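Local atomic coordinates of uncharacterized protein (Helicobacter pylori, PDB entry 4O5J), a protein that probably mediates adhesion of the bacterium to host cells by binding sialic acid-containing glycans through its extracellular domain. Residues Ala54-Leu64 with Leu270-Gln278. Numbering follows the deposited sequence.
Sequences ANNIELVNSSL and LQAQATGSQ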
loop_
_atom_site.group_PDB
_atom_site.type_symbol
_atom_site.label_atom_id
_atom_site.label_comp_id
_atom_site.label_asym_id
_atom_site.label_seq_id
_atom_site.Cartn_x
_atom_site.Cartn_y
_atom_site.Cartn_z
ATOM N N ALA A 54 28.538 -2.026 15.544
ATOM C CA ALA A 54 29.190 -1.763 14.278
ATOM C C ALA A 54 30.402 -2.660 14.163
ATOM O O ALA A 54 30.686 -3.144 13.096
ATOM C CB ALA A 54 29.598 -0.309 14.146
ATOM N N ASN A 55 31.079 -2.920 15.272
ATOM C CA ASN A 55 32.221 -3.826 15.270
ATOM C C ASN A 55 31.905 -5.326 15.301
ATOM O O ASN A 55 32.824 -6.153 15.333
ATOM C CB ASN A 55 33.155 -3.463 16.426
ATOM C CG ASN A 55 33.802 -2.149 16.194
ATOM O OD1 ASN A 55 34.043 -1.782 15.100
ATOM N ND2 ASN A 55 34.021 -1.437 17.180
ATOM N N ASN A 56 30.623 -5.663 15.326
ATOM C CA ASN A 56 30.181 -7.035 15.430
ATOM C C ASN A 56 29.876 -7.603 14.045
ATOM O O ASN A 56 28.743 -7.538 13.563
ATOM C CB ASN A 56 28.934 -7.101 16.307
ATOM C CG ASN A 56 28.514 -8.513 16.570
ATOM O OD1 ASN A 56 28.861 -9.449 15.843
ATOM N ND2 ASN A 56 27.771 -8.683 17.619
ATOM N N ILE A 57 30.897 -8.193 13.434
ATOM C CA ILE A 57 30.843 -8.618 12.034
ATOM C C ILE A 57 29.730 -9.617 11.775
ATOM O O ILE A 57 28.998 -9.553 10.777
ATOM C CB ILE A 57 32.219 -9.184 11.567
ATOM C CG1 ILE A 57 32.161 -9.408 10.079
ATOM C CG2 ILE A 57 32.591 -10.498 12.285
ATOM C CD1 ILE A 57 31.633 -8.191 9.361
ATOM N N GLU A 58 29.568 -10.531 12.700
ATOM C CA GLU A 58 28.522 -11.480 12.563
ATOM C C GLU A 58 27.146 -10.797 12.542
ATOM O O GLU A 58 26.268 -11.140 11.736
ATOM C CB GLU A 58 28.634 -12.445 13.703
ATOM C CG GLU A 58 27.646 -13.570 13.603
ATOM C CD GLU A 58 27.893 -14.624 14.652
ATOM O OE1 GLU A 58 26.906 -15.306 15.022
ATOM O OE2 GLU A 58 29.065 -14.769 15.104
ATOM N N LEU A 59 26.967 -9.820 13.425
ATOM C CA LEU A 59 25.685 -9.120 13.529
ATOM C C LEU A 59 25.482 -8.274 12.296
ATOM O O LEU A 59 24.391 -8.208 11.773
ATOM C CB LEU A 59 25.662 -8.244 14.752
ATOM C CG LEU A 59 24.446 -7.359 14.944
ATOM C CD1 LEU A 59 23.088 -8.094 15.032
ATOM C CD2 LEU A 59 24.666 -6.502 16.176
ATOM N N VAL A 60 26.543 -7.633 11.817
ATOM C CA VAL A 60 26.417 -6.830 10.601
ATOM C C VAL A 60 26.012 -7.700 9.414
ATOM O O VAL A 60 25.042 -7.408 8.725
ATOM C CB VAL A 60 27.703 -6.071 10.298
ATOM C CG1 VAL A 60 27.633 -5.363 8.937
ATOM C CG2 VAL A 60 27.949 -5.086 11.421
ATOM N N ASN A 61 26.705 -8.797 9.204
ATOM C CA ASN A 61 26.356 -9.714 8.101
ATOM C C ASN A 61 24.988 -10.348 8.257
ATOM O O ASN A 61 24.239 -10.543 7.284
ATOM C CB ASN A 61 27.434 -10.787 7.971
ATOM C CG ASN A 61 28.724 -10.222 7.446
ATOM O OD1 ASN A 61 28.734 -9.122 6.860
ATOM N ND2 ASN A 61 29.825 -10.952 7.646
ATOM N N SER A 62 24.645 -10.649 9.502
ATOM C CA SER A 62 23.354 -11.232 9.797
ATOM C C SER A 62 22.236 -10.286 9.365
ATOM O O SER A 62 21.251 -10.708 8.759
ATOM C CB SER A 62 23.268 -11.450 11.282
ATOM O OG SER A 62 22.188 -12.247 11.535
ATOM N N SER A 63 22.411 -9.002 9.681
ATOM C CA SER A 63 21.435 -7.969 9.336
ATOM C C SER A 63 21.383 -7.761 7.829
ATOM O O SER A 63 20.291 -7.613 7.247
ATOM C CB SER A 63 21.790 -6.643 10.002
ATOM O OG SER A 63 21.923 -6.815 11.411
ATOM N N LEU A 64 22.549 -7.749 7.193
ATOM C CA LEU A 64 22.601 -7.579 5.728
ATOM C C LEU A 64 21.892 -8.746 5.074
ATOM O O LEU A 64 21.089 -8.563 4.159
ATOM C CB LEU A 64 24.049 -7.513 5.243
ATOM C CG LEU A 64 24.207 -7.348 3.730
ATOM C CD1 LEU A 64 23.517 -6.081 3.225
ATOM C CD2 LEU A 64 25.671 -7.337 3.332
ATOM N N LEU A 270 26.008 -4.885 -2.543
ATOM C CA LEU A 270 26.290 -5.125 -1.107
ATOM C C LEU A 270 26.539 -6.600 -0.843
ATOM O O LEU A 270 25.748 -7.457 -1.263
ATOM C CB LEU A 270 25.132 -4.640 -0.217
ATOM C CG LEU A 270 25.015 -3.122 -0.169
ATOM C CD1 LEU A 270 23.786 -2.752 0.558
ATOM C CD2 LEU A 270 26.215 -2.550 0.560
ATOM N N GLN A 271 27.649 -6.909 -0.168
ATOM C CA GLN A 271 27.959 -8.316 0.066
ATOM C C GLN A 271 28.445 -8.533 1.494
ATOM O O GLN A 271 28.897 -7.575 2.149
ATOM C CB GLN A 271 28.995 -8.754 -0.949
ATOM C CG GLN A 271 29.524 -10.145 -0.717
ATOM C CD GLN A 271 30.575 -10.513 -1.715
ATOM O OE1 GLN A 271 30.289 -10.528 -2.915
ATOM N NE2 GLN A 271 31.811 -10.801 -1.238
ATOM N N ALA A 272 28.336 -9.771 1.988
ATOM C CA ALA A 272 28.743 -10.085 3.369
ATOM C C ALA A 272 30.200 -9.660 3.615
ATOM O O ALA A 272 31.050 -9.890 2.766
ATOM C CB ALA A 272 28.539 -11.565 3.670
ATOM N N GLN A 273 30.489 -9.001 4.742
ATOM C CA GLN A 273 31.846 -8.424 4.985
ATOM C C GLN A 273 32.847 -9.394 5.586
ATOM O O GLN A 273 32.446 -10.244 6.394
ATOM C CB GLN A 273 31.751 -7.180 5.868
ATOM C CG GLN A 273 31.012 -6.074 5.166
ATOM C CD GLN A 273 31.735 -5.716 3.901
ATOM O OE1 GLN A 273 32.779 -5.049 3.952
ATOM N NE2 GLN A 273 31.232 -6.197 2.756
ATOM N N ALA A 274 34.133 -9.267 5.207
ATOM C CA ALA A 274 35.200 -9.985 5.900
ATOM C C ALA A 274 35.465 -9.297 7.209
ATOM O O ALA A 274 35.320 -8.080 7.307
ATOM C CB ALA A 274 36.459 -9.945 5.104
ATOM N N THR A 275 35.875 -10.056 8.211
ATOM C CA THR A 275 36.216 -9.473 9.522
ATOM C C THR A 275 37.190 -8.272 9.481
ATOM O O THR A 275 38.402 -8.438 9.288
ATOM C CB THR A 275 36.813 -10.534 10.442
ATOM O OG1 THR A 275 35.919 -11.641 10.471
ATOM C CG2 THR A 275 37.037 -9.984 11.900
ATOM N N GLY A 276 36.643 -7.071 9.693
ATOM C CA GLY A 276 37.428 -5.828 9.758
ATOM C C GLY A 276 37.147 -4.945 8.532
ATOM O O GLY A 276 37.543 -3.776 8.506
ATOM N N SER A 277 36.439 -5.495 7.539
ATOM C CA SER A 277 36.183 -4.779 6.226
ATOM C C SER A 277 34.804 -4.062 6.155
ATOM O O SER A 277 34.495 -3.380 5.159
ATOM C CB SER A 277 36.450 -5.686 4.974
ATOM N N GLN A 278 33.982 -4.197 7.212
ATOM C CA GLN A 278 32.768 -3.351 7.350
ATOM C C GLN A 278 33.101 -1.846 7.586
ATOM O O GLN A 278 32.184 -1.040 7.697
ATOM C CB GLN A 278 31.718 -3.908 8.366
ATOM C CG GLN A 278 32.002 -3.705 9.864
ATOM C CD GLN A 278 32.772 -4.871 10.513
ATOM O OE1 GLN A 278 33.728 -5.423 9.951
ATOM N NE2 GLN A 278 32.354 -5.244 11.707
#
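With chi1 at -70°, the amide of Asn61 swings to the side of its own backbone N and faces Gln273 across the contact, while Gln278, its CG held between backbone N and carbonyl carbon (chi1 78°) and its chain bent at chi2, places its amide within hydrogen-bonding distance of Ala54 O. Asn61 pairs with both N-H and C=O of one residue, docking the irregular loop on the helix: OD1 accepts from Gln273 N at 2.8 Å, and ND2 donates to Gln273 O at 3.0 Å. The second bond is nearly straight (169°) and meets a lone pair of Gln273 O, whereas Gln273 N is tilted from the plane of the Asn61 carbonyl; together they fix the amide's rotation. Gln278 NE2 donates to Ala54 O at 3.0 Å; two residues on, Asn56 is the N-cap of helix 57-76, its OD1 accepting from Leu59 N. Between these polar anchors lies Ile57, whose CD1 touches Gln273 CB at 3.6 Å and Gln278 OE1 at 3.5 Å. Farther along, Leu64 CD1 packs on Leu270 CB at 4.1 Å. The contact thus fastens the loop joining helices 241-268 and 281-309 to helix 57-76; Leu270 also packs on Phe283 and Phe290 of helix 281-309, and Val60 on Val371 of helix 343-396.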